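Long-range contacts in cellulose-binding protein (Saccharophagus degradans, PDB 2X32), which binds octaprenyl diphosphate in the core of a YceI-like domain and is implicated in plant cell wall breakdown: residues L49-N54 against S78-T83; F34-G39 against L53-T58; L108-V113 against Y146-G151. All coordinates share one frame; numbering follows the deposited sequence. Where two conformers were deposited one is given.

Overall arrangement
The three contacts follow one curved antiparallel sheet as it wraps around a single bound polyisoprenoid, and all of them touch that lipid. Strands 28-42, 46-52, 79-85 and 99-109 are successive neighbours in this sheet. Interaction 2 opens at Phe34 and overlaps interaction 1 at Leu53 and Asn54; their centres are about 8 Å apart, and strands 28-42 and 46-52 join them. Interaction 3 comes later in the chain, its centre about 12 Å from that of interaction 1 and about 16 Å from that of interaction 2. It runs from the end of strand 99-109 to the start of helix 149-158, and residues far apart in sequence thus line one lipid pocket.

Interaction 1 (L49-N54 against S78-T83); sequences LVIDLN and SVATVT. With OTP ((2E,6E,10E,14E,18E,22E,26E)-3,7,11,15,19,23,27,31-octamethyldotriaconta-2,6,10,14,18,22,26,30-octaenyl trihydrogen diphosphate), chain C.
Ile51 and Ala80 form a hydrogen-bonded pair in the antiparallel match of strands 46-52 and 79-85, whose short segments run at 164° to one another. Ile51 N gives its hydrogen to Ala80 O at 2.8 Å, almost straight at 178°, and Ala80 N returns a bond to Ile51 O. Leu49 and Val82 repeat the exchange two residues along. Beyond the end of strand 46-52 the pairing carries on for one more bond, more bent, from Leu53 N to Ser78 O at 2.8 Å.

Leu53 shows how a residue just past a strand can still cover its neighbour. Its CB lies 3.4 Å from Ser78 O, the same oxygen that its backbone N grips. With CG set anti to the carbonyl carbon (chi1 -64°), the side chain turns over the backbone of the opposite strand, and CG comes to 3.8 Å from Ala80 N. There the branches part: Leu53 CD1 rests on the peptide, 3.8 Å from Val79 C. The other methyl passes that of Ala80, and Leu53 CD2 ends 4.0 Å from OTP C23 of the octaprenyl chain.

The two faces of the pairing differ. Leu49, Ile51, Ala80 and Val82 point to the inside of the barrel, where Ile51 CD1 reaches C19 of the lipid at 3.7 Å and both methyls of Val82 lie against its C14. Val50, Asp52, Val79 and Thr81 occupy the outer face, more open to solvent; on it Val50 CG1 meets Val79 CB at 3.7 Å. In this YceI-like, lipocalin-like fold, the wall therefore spends its backbone polarity on its own strands and turns mainly apolar side chains to the polyprenyl tail, which suggests that the tail is held here by shape and dispersion forces.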
# COMPACT_ATOMS: atom_id res chain seq x y z
N LEU A 49 2.57 7.37 3.09
CA LEU A 49 3.09 6.02 3.10
C LEU A 49 3.89 5.95 1.78
O LEU A 49 3.35 6.16 0.70
CB LEU A 49 2.01 4.95 3.08
CG LEU A 49 2.54 3.52 2.91
CD1 LEU A 49 3.35 3.10 4.18
CD2 LEU A 49 1.39 2.54 2.70
N VAL A 50 5.18 5.62 1.85
CA VAL A 50 6.01 5.45 0.68
C VAL A 50 6.34 3.93 0.60
O VAL A 50 6.90 3.33 1.54
CB VAL A 50 7.29 6.25 0.76
CG1 VAL A 50 8.19 6.02 -0.50
CG2 VAL A 50 7.00 7.74 1.00
N ILE A 51 5.99 3.34 -0.53
CA ILE A 51 6.14 1.94 -0.76
C ILE A 51 7.34 1.74 -1.71
O ILE A 51 7.32 2.21 -2.84
CB ILE A 51 4.88 1.34 -1.42
CG1 ILE A 51 3.68 1.54 -0.51
CG2 ILE A 51 5.09 -0.18 -1.69
CD1 ILE A 51 2.43 1.77 -1.22
N ASP A 52 8.38 1.05 -1.25
CA ASP A 52 9.55 0.80 -2.06
C ASP A 52 9.30 -0.34 -3.04
O ASP A 52 9.23 -1.51 -2.66
CB ASP A 52 10.72 0.48 -1.14
CG ASP A 52 11.99 0.05 -1.86
OD1 ASP A 52 12.02 0.09 -3.11
OD2 ASP A 52 12.95 -0.37 -1.13
N LEU A 53 9.10 0.01 -4.31
CA LEU A 53 8.63 -0.99 -5.25
C LEU A 53 9.75 -1.98 -5.60
O LEU A 53 9.48 -3.14 -5.99
CB LEU A 53 8.09 -0.31 -6.51
CG LEU A 53 6.88 0.56 -6.29
CD1 LEU A 53 6.52 1.29 -7.56
CD2 LEU A 53 5.66 -0.28 -5.79
N ASN A 54 11.00 -1.61 -5.35
CA ASN A 54 12.10 -2.58 -5.42
C ASN A 54 12.13 -3.64 -4.34
O ASN A 54 12.82 -4.66 -4.49
CB ASN A 54 13.46 -1.88 -5.45
CG ASN A 54 13.74 -1.24 -6.79
OD1 ASN A 54 13.66 -1.92 -7.83
ND2 ASN A 54 14.06 0.04 -6.78
N SER A 78 10.69 4.09 -8.71
CA SER A 78 11.29 3.29 -7.65
C SER A 78 10.30 3.11 -6.47
O SER A 78 10.39 2.13 -5.71
CB SER A 78 12.59 3.89 -7.14
OG SER A 78 12.37 5.22 -6.73
N VAL A 79 9.43 4.09 -6.25
CA VAL A 79 8.48 4.11 -5.13
C VAL A 79 7.08 4.47 -5.59
O VAL A 79 6.92 5.08 -6.64
CB VAL A 79 8.91 5.02 -3.99
CG1 VAL A 79 10.29 4.62 -3.49
CG2 VAL A 79 8.90 6.49 -4.36
N ALA A 80 6.09 4.02 -4.82
CA ALA A 80 4.67 4.46 -4.92
C ALA A 80 4.38 5.24 -3.64
O ALA A 80 4.85 4.87 -2.55
CB ALA A 80 3.70 3.29 -5.08
N THR A 81 3.70 6.37 -3.78
CA THR A 81 3.52 7.28 -2.63
C THR A 81 2.05 7.51 -2.42
O THR A 81 1.32 7.89 -3.37
CB THR A 81 4.20 8.60 -2.91
OG1 THR A 81 5.58 8.35 -3.15
CG2 THR A 81 4.00 9.54 -1.75
N VAL A 82 1.58 7.25 -1.21
CA VAL A 82 0.22 7.55 -0.81
C VAL A 82 0.22 8.77 0.11
O VAL A 82 0.99 8.84 1.05
CB VAL A 82 -0.42 6.38 -0.01
CG1 VAL A 82 -1.87 6.65 0.30
CG2 VAL A 82 -0.28 5.05 -0.77
N THR A 83 -0.66 9.71 -0.18
CA THR A 83 -0.82 10.87 0.68
C THR A 83 -2.27 10.99 1.11
O THR A 83 -3.20 10.76 0.32
CB THR A 83 -0.35 12.14 -0.03
OG1 THR A 83 0.95 11.93 -0.60
CG2 THR A 83 -0.28 13.27 0.93
O7 OTP C . 2.44 -19.94 -13.14
P2 OTP C . 3.91 -19.67 -13.29
O5 OTP C . 4.46 -20.15 -14.62
O6 OTP C . 4.74 -20.06 -12.10
O4 OTP C . 3.99 -18.03 -13.42
P1 OTP C . 4.61 -16.99 -12.35
O2 OTP C . 3.54 -16.84 -11.28
O3 OTP C . 6.07 -17.21 -12.02
O1 OTP C . 4.56 -15.52 -13.02
C40 OTP C . 3.26 -14.92 -13.20
C39 OTP C . 3.15 -13.62 -12.41
C37 OTP C . 2.12 -13.31 -11.65
C38 OTP C . 0.88 -14.19 -11.37
C36 OTP C . 2.08 -11.96 -10.94
C35 OTP C . 1.10 -10.97 -11.52
C34 OTP C . 1.06 -9.68 -10.69
C32 OTP C . -0.02 -8.92 -10.47
C33 OTP C . -1.38 -9.32 -10.95
C31 OTP C . 0.14 -7.71 -9.55
C30 OTP C . -0.25 -6.35 -10.08
C29 OTP C . -0.14 -5.27 -9.02
C27 OTP C . -0.97 -4.24 -8.91
C28 OTP C . -2.10 -3.91 -9.88
C26 OTP C . -0.89 -3.29 -7.73
C25 OTP C . 0.13 -3.62 -6.66
C24 OTP C . -0.10 -2.90 -5.32
C22 OTP C . 0.54 -1.83 -4.88
C23 OTP C . 1.72 -1.17 -5.54
C21 OTP C . 0.11 -1.24 -3.57
C20 OTP C . -0.60 0.14 -3.71
C19 OTP C . -0.99 0.78 -2.38
C17 OTP C . -2.22 0.84 -1.87
C18 OTP C . -3.48 0.47 -2.57
C16 OTP C . -2.39 1.34 -0.45
C15 OTP C . -3.25 2.57 -0.36
C14 OTP C . -3.11 3.25 0.98
C12 OTP C . -4.12 3.88 1.64
C13 OTP C . -5.55 3.92 1.10
C11 OTP C . -3.91 4.58 2.94
C10 OTP C . -2.60 4.41 3.62
C9 OTP C . -2.51 4.91 5.06
C7 OTP C . -1.90 6.03 5.48
C8 OTP C . -1.06 6.96 4.64
C6 OTP C . -2.01 6.38 6.95
C5 OTP C . -3.10 7.39 7.26
C4 OTP C . -3.12 7.79 8.71
C2 OTP C . -4.24 8.04 9.39
C3 OTP C . -5.65 8.01 8.89
C1 OTP C . -4.11 8.46 10.82

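Interaction 2 (F34-G39 against L53-T58); sequences FDVLSG and LNSVNT. With OTP ((2E,6E,10E,14E,18E,22E,26E)-3,7,11,15,19,23,27,31-octamethyldotriaconta-2,6,10,14,18,22,26,30-octaenyl trihydrogen diphosphate), chain C.
Asp35 faces Ser55 and Asn57, and its carboxylate and backbone N both find partners there. The syn lone pair of Asp35 OD2 receives Asn57 ND2 at 2.8 Å, in a nearly straight bond that lies close to the plane of the amide although the carboxylate and amide planes are 78° apart. A water also donates to Asp35 OD2, at 2.9 Å, and weakly to Ser55 O. That carbonyl takes Asp35 N at 3.0 Å as well, the donor standing well above its plane. Asn57 OD1 is occupied by Gly59 N.

Strand 56-57 is a short addition to strand 28-42 in the YceI-like barrel, and the turn that leads into it is tied down by the hydroxyl of Ser55. A chi1 of 78° holds OG between the backbone N and the carbonyl carbon, where Val36 N donates to Ser55 OG at 2.9 Å; the same OG hydrogen-bonds to Asp52 O, so one hydroxyl ties Val36 to the end of strand 46-52.

On the inner side Phe34 and Val56 make a non-hydrogen-bonded pair. Phe34 CE1 lies 3.6 Å from Leu53 CD2, the two side chains running alongside each other, and 3.8 Å from Val56 CB. Phe34 CZ meets C23 of the ligand at 3.7 Å. Replacing Phe34 by an alanine would probably deprive Leu53 and Val56 of this shared neighbour and open a gap beside the lipid. Phe20 packs against the ring from strand 7-24.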
# COMPACT_ATOMS: atom_id res chain seq x y z
N PHE A 34 5.50 -6.04 0.06
CA PHE A 34 6.61 -5.08 -0.05
C PHE A 34 7.36 -5.04 1.28
O PHE A 34 6.78 -4.73 2.33
CB PHE A 34 6.10 -3.67 -0.44
CG PHE A 34 5.50 -3.64 -1.80
CD1 PHE A 34 6.31 -3.57 -2.93
CD2 PHE A 34 4.09 -3.60 -1.97
CE1 PHE A 34 5.76 -3.55 -4.21
CE2 PHE A 34 3.55 -3.53 -3.22
CZ PHE A 34 4.35 -3.51 -4.34
N ASP A 35 8.63 -5.41 1.24
CA ASP A 35 9.41 -5.55 2.48
C ASP A 35 9.87 -4.21 3.06
O ASP A 35 10.33 -4.17 4.20
CB ASP A 35 10.60 -6.49 2.27
CG ASP A 35 10.20 -7.94 2.07
OD1 ASP A 35 9.09 -8.37 2.50
OD2 ASP A 35 11.03 -8.66 1.52
N VAL A 36 9.84 -3.13 2.25
CA VAL A 36 10.32 -1.84 2.70
C VAL A 36 9.24 -0.77 2.49
O VAL A 36 8.81 -0.50 1.37
CB VAL A 36 11.61 -1.41 2.01
CG1 VAL A 36 12.04 0.01 2.41
CG2 VAL A 36 12.76 -2.41 2.31
N LEU A 37 8.81 -0.18 3.63
CA LEU A 37 7.84 0.90 3.72
C LEU A 37 8.48 2.03 4.52
O LEU A 37 9.26 1.80 5.43
CB LEU A 37 6.58 0.45 4.46
CG LEU A 37 5.87 -0.77 3.89
CD1 LEU A 37 4.73 -1.22 4.83
CD2 LEU A 37 5.37 -0.53 2.46
N SER A 38 8.11 3.25 4.19
CA SER A 38 8.47 4.43 5.00
C SER A 38 7.31 5.38 5.06
O SER A 38 6.32 5.22 4.37
CB SER A 38 9.73 5.15 4.51
OG SER A 38 9.53 5.74 3.25
N GLY A 39 7.40 6.34 5.93
CA GLY A 39 6.38 7.36 6.04
C GLY A 39 6.30 8.06 7.34
O GLY A 39 7.09 7.85 8.24
N LEU A 53 9.10 0.01 -4.31
CA LEU A 53 8.63 -0.99 -5.25
C LEU A 53 9.75 -1.98 -5.60
O LEU A 53 9.48 -3.14 -5.99
CB LEU A 53 8.09 -0.31 -6.51
CG LEU A 53 6.88 0.56 -6.29
CD1 LEU A 53 6.52 1.29 -7.56
CD2 LEU A 53 5.66 -0.28 -5.79
N ASN A 54 11.00 -1.61 -5.35
CA ASN A 54 12.10 -2.58 -5.42
C ASN A 54 12.13 -3.64 -4.34
O ASN A 54 12.82 -4.66 -4.49
CB ASN A 54 13.46 -1.88 -5.45
CG ASN A 54 13.74 -1.24 -6.79
OD1 ASN A 54 13.66 -1.92 -7.83
ND2 ASN A 54 14.06 0.04 -6.78
N SER A 55 11.31 -3.46 -3.27
CA SER A 55 11.24 -4.43 -2.17
C SER A 55 10.14 -5.45 -2.35
O SER A 55 9.85 -6.18 -1.43
CB SER A 55 11.09 -3.69 -0.84
OG SER A 55 9.78 -3.24 -0.64
N VAL A 56 9.55 -5.52 -3.53
CA VAL A 56 8.55 -6.55 -3.85
C VAL A 56 9.15 -7.91 -3.56
O VAL A 56 10.27 -8.25 -3.88
CB VAL A 56 8.00 -6.44 -5.30
CG1 VAL A 56 9.10 -6.75 -6.34
CG2 VAL A 56 6.66 -7.24 -5.51
N ASN A 57 8.32 -8.72 -2.93
CA ASN A 57 8.73 -10.06 -2.48
C ASN A 57 7.59 -11.00 -2.77
O ASN A 57 6.58 -11.02 -2.07
CB ASN A 57 9.10 -10.00 -0.99
CG ASN A 57 9.68 -11.29 -0.51
OD1 ASN A 57 9.42 -12.35 -1.11
ND2 ASN A 57 10.43 -11.25 0.58
N THR A 58 7.75 -11.81 -3.82
CA THR A 58 6.81 -12.80 -4.25
C THR A 58 7.26 -14.21 -3.88
O THR A 58 6.58 -15.19 -4.24
CB THR A 58 6.56 -12.74 -5.78
OG1 THR A 58 7.67 -13.34 -6.48
CG2 THR A 58 6.29 -11.27 -6.24
O7 OTP C . 2.44 -19.94 -13.14
P2 OTP C . 3.91 -19.67 -13.29
O5 OTP C . 4.46 -20.15 -14.62
O6 OTP C . 4.74 -20.06 -12.10
O4 OTP C . 3.99 -18.03 -13.42
P1 OTP C . 4.61 -16.99 -12.35
O2 OTP C . 3.54 -16.84 -11.28
O3 OTP C . 6.07 -17.21 -12.02
O1 OTP C . 4.56 -15.52 -13.02
C40 OTP C . 3.26 -14.92 -13.20
C39 OTP C . 3.15 -13.62 -12.41
C37 OTP C . 2.12 -13.31 -11.65
C38 OTP C . 0.88 -14.19 -11.37
C36 OTP C . 2.08 -11.96 -10.94
C35 OTP C . 1.10 -10.97 -11.52
C34 OTP C . 1.06 -9.68 -10.69
C32 OTP C . -0.02 -8.92 -10.47
C33 OTP C . -1.38 -9.32 -10.95
C31 OTP C . 0.14 -7.71 -9.55
C30 OTP C . -0.25 -6.35 -10.08
C29 OTP C . -0.14 -5.27 -9.02
C27 OTP C . -0.97 -4.24 -8.91
C28 OTP C . -2.10 -3.91 -9.88
C26 OTP C . -0.89 -3.29 -7.73
C25 OTP C . 0.13 -3.62 -6.66
C24 OTP C . -0.10 -2.90 -5.32
C22 OTP C . 0.54 -1.83 -4.88
C23 OTP C . 1.72 -1.17 -5.54
C21 OTP C . 0.11 -1.24 -3.57
C20 OTP C . -0.60 0.14 -3.71
C19 OTP C . -0.99 0.78 -2.38
C17 OTP C . -2.22 0.84 -1.87
C18 OTP C . -3.48 0.47 -2.57
C16 OTP C . -2.39 1.34 -0.45
C15 OTP C . -3.25 2.57 -0.36
C14 OTP C . -3.11 3.25 0.98
C12 OTP C . -4.12 3.88 1.64
C13 OTP C . -5.55 3.92 1.10
C11 OTP C . -3.91 4.58 2.94
C10 OTP C . -2.60 4.41 3.62
C9 OTP C . -2.51 4.91 5.06
C7 OTP C . -1.90 6.03 5.48
C8 OTP C . -1.06 6.96 4.64
C6 OTP C . -2.01 6.38 6.95
C5 OTP C . -3.10 7.39 7.26
C4 OTP C . -3.12 7.79 8.71
C2 OTP C . -4.24 8.04 9.39
C3 OTP C . -5.65 8.01 8.89
C1 OTP C . -4.11 8.46 10.82
O HOH W 1 12.61 -8.14 -0.89

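Interaction 3 (L108-V113 against Y146-G151); sequences LDLHGV and YSLEAG. With OTP ((2E,6E,10E,14E,18E,22E,26E)-3,7,11,15,19,23,27,31-octamethyldotriaconta-2,6,10,14,18,22,26,30-octaenyl trihydrogen diphosphate), chain C.
Leu110 O receives Val113 N at 3.1 Å and lies 3.6 Å from Tyr146 CD1. The bond closes a type I' turn with His111 and Gly112 at its centre, both at positive phi, which brings strand 99-109 round into strand 115-125.

The side chain of Leu110 crosses Tyr146 at about a right angle and sets CD2 over one face of the phenol ring, 4.2 Å from its centroid. Leu108 CD2 touches the far end of the ring, 3.6 Å from Tyr146 CZ.

Leu148, just ahead of helix 149-158, serves two neighbours with its two methyls. A chi1 of -74° swings the Leu148 branch point away from its own carbonyl and lets CD2 settle over a face of the His111 imidazole, 3.6 Å from the centroid and 17° off the normal. Leu148 CD1 meets Leu110 CD2 at 3.9 Å and C28 of the lipid at 4.0 Å. The Tyr77 ring also meets that of His111, their planes about 60° apart.

Between the hairpin and the helix start, CH-pi and aliphatic contacts do most of the joining, and the same leucines turn methyls to the ligand, consistent with an apolar wall for the polyprenyl tail.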
# COMPACT_ATOMS: atom_id res chain seq x y z
N LEU A 108 -2.88 8.06 -4.49
CA LEU A 108 -1.85 7.03 -4.76
C LEU A 108 -1.13 7.41 -6.04
O LEU A 108 -1.74 7.43 -7.13
CB LEU A 108 -2.44 5.63 -4.87
CG LEU A 108 -1.48 4.55 -5.38
CD1 LEU A 108 -0.29 4.32 -4.42
CD2 LEU A 108 -2.31 3.22 -5.56
N ASP A 109 0.17 7.66 -5.95
CA ASP A 109 1.05 7.92 -7.07
C ASP A 109 1.80 6.63 -7.36
O ASP A 109 2.75 6.27 -6.62
CB ASP A 109 2.01 9.07 -6.73
CG ASP A 109 3.09 9.27 -7.77
OD1 ASP A 109 2.85 8.91 -8.92
OD2 ASP A 109 4.21 9.72 -7.39
N LEU A 110 1.30 5.88 -8.36
CA LEU A 110 1.83 4.59 -8.75
C LEU A 110 1.98 4.53 -10.24
O LEU A 110 1.02 4.83 -10.97
CB LEU A 110 0.87 3.49 -8.32
CG LEU A 110 1.11 2.06 -8.78
CD1 LEU A 110 2.52 1.58 -8.26
CD2 LEU A 110 -0.00 1.12 -8.30
N HIS A 111 3.16 4.10 -10.67
CA HIS A 111 3.44 3.88 -12.07
C HIS A 111 3.09 5.08 -12.95
O HIS A 111 2.59 4.94 -14.08
CB HIS A 111 2.75 2.60 -12.52
CG HIS A 111 3.18 2.09 -13.86
ND1 HIS A 111 4.47 1.71 -14.19
CD2 HIS A 111 2.44 1.92 -14.98
CE1 HIS A 111 4.49 1.32 -15.47
NE2 HIS A 111 3.27 1.44 -15.95
N GLY A 112 3.38 6.27 -12.41
CA GLY A 112 3.17 7.54 -13.09
C GLY A 112 1.76 7.98 -13.32
O GLY A 112 1.56 8.91 -14.16
N VAL A 113 0.79 7.39 -12.63
CA VAL A 113 -0.61 7.76 -12.81
C VAL A 113 -1.29 8.04 -11.45
O VAL A 113 -1.97 7.14 -10.92
CB VAL A 113 -1.42 6.66 -13.51
CG1 VAL A 113 -2.80 7.18 -13.91
CG2 VAL A 113 -0.73 6.18 -14.77
N TYR A 146 -3.73 2.36 -13.22
CA TYR A 146 -2.35 2.86 -13.16
C TYR A 146 -1.49 2.44 -14.35
O TYR A 146 -0.27 2.37 -14.24
CB TYR A 146 -1.70 2.42 -11.79
CG TYR A 146 -2.54 2.87 -10.61
CD1 TYR A 146 -2.35 4.13 -10.08
CD2 TYR A 146 -3.61 2.11 -10.13
CE1 TYR A 146 -3.14 4.62 -9.07
CE2 TYR A 146 -4.39 2.60 -9.10
CZ TYR A 146 -4.13 3.85 -8.57
OH TYR A 146 -4.94 4.44 -7.58
N SER A 147 -2.12 2.15 -15.49
CA SER A 147 -1.47 1.75 -16.73
C SER A 147 -0.56 0.53 -16.52
O SER A 147 0.53 0.49 -17.04
CB SER A 147 -0.71 2.95 -17.31
OG SER A 147 -1.67 3.94 -17.66
N LEU A 148 -1.03 -0.40 -15.69
CA LEU A 148 -0.25 -1.62 -15.35
C LEU A 148 -0.70 -2.87 -16.11
O LEU A 148 -0.16 -3.93 -15.93
CB LEU A 148 -0.27 -1.90 -13.84
CG LEU A 148 0.57 -0.97 -13.01
CD1 LEU A 148 0.30 -1.16 -11.50
CD2 LEU A 148 2.09 -1.16 -13.31
N GLU A 149 -1.74 -2.76 -16.92
CA GLU A 149 -2.26 -3.93 -17.61
C GLU A 149 -1.23 -4.48 -18.62
O GLU A 149 -1.14 -5.70 -18.81
CB GLU A 149 -3.63 -3.64 -18.24
CG GLU A 149 -3.61 -2.61 -19.37
CD GLU A 149 -4.00 -1.18 -18.98
OE1 GLU A 149 -3.40 -0.58 -18.07
OE2 GLU A 149 -4.90 -0.64 -19.66
N ALA A 150 -0.49 -3.61 -19.29
CA ALA A 150 0.49 -4.09 -20.28
C ALA A 150 1.58 -4.89 -19.59
O ALA A 150 2.03 -5.91 -20.12
CB ALA A 150 1.11 -2.93 -21.13
N GLY A 151 1.99 -4.46 -18.42
CA GLY A 151 2.97 -5.18 -17.66
C GLY A 151 2.46 -6.55 -17.24
O GLY A 151 3.21 -7.52 -17.23
O7 OTP C . 2.44 -19.94 -13.14
P2 OTP C . 3.91 -19.67 -13.29
O5 OTP C . 4.46 -20.15 -14.62
O6 OTP C . 4.74 -20.06 -12.10
O4 OTP C . 3.99 -18.03 -13.42
P1 OTP C . 4.61 -16.99 -12.35
O2 OTP C . 3.54 -16.84 -11.28
O3 OTP C . 6.07 -17.21 -12.02
O1 OTP C . 4.56 -15.52 -13.02
C40 OTP C . 3.26 -14.92 -13.20
C39 OTP C . 3.15 -13.62 -12.41
C37 OTP C . 2.12 -13.31 -11.65
C38 OTP C . 0.88 -14.19 -11.37
C36 OTP C . 2.08 -11.96 -10.94
C35 OTP C . 1.10 -10.97 -11.52
C34 OTP C . 1.06 -9.68 -10.69
C32 OTP C . -0.02 -8.92 -10.47
C33 OTP C . -1.38 -9.32 -10.95
C31 OTP C . 0.14 -7.71 -9.55
C30 OTP C . -0.25 -6.35 -10.08
C29 OTP C . -0.14 -5.27 -9.02
C27 OTP C . -0.97 -4.24 -8.91
C28 OTP C . -2.10 -3.91 -9.88
C26 OTP C . -0.89 -3.29 -7.73
C25 OTP C . 0.13 -3.62 -6.66
C24 OTP C . -0.10 -2.90 -5.32
C22 OTP C . 0.54 -1.83 -4.88
C23 OTP C . 1.72 -1.17 -5.54
C21 OTP C . 0.11 -1.24 -3.57
C20 OTP C . -0.60 0.14 -3.71
C19 OTP C . -0.99 0.78 -2.38
C17 OTP C . -2.22 0.84 -1.87
C18 OTP C . -3.48 0.47 -2.57
C16 OTP C . -2.39 1.34 -0.45
C15 OTP C . -3.25 2.57 -0.36
C14 OTP C . -3.11 3.25 0.98
C12 OTP C . -4.12 3.88 1.64
C13 OTP C . -5.55 3.92 1.10
C11 OTP C . -3.91 4.58 2.94
C10 OTP C . -2.60 4.41 3.62
C9 OTP C . -2.51 4.91 5.06
C7 OTP C . -1.90 6.03 5.48
C8 OTP C . -1.06 6.96 4.64
C6 OTP C . -2.01 6.38 6.95
C5 OTP C . -3.10 7.39 7.26
C4 OTP C . -3.12 7.79 8.71
C2 OTP C . -4.24 8.04 9.39
C3 OTP C . -5.65 8.01 8.89
C1 OTP C . -4.11 8.46 10.82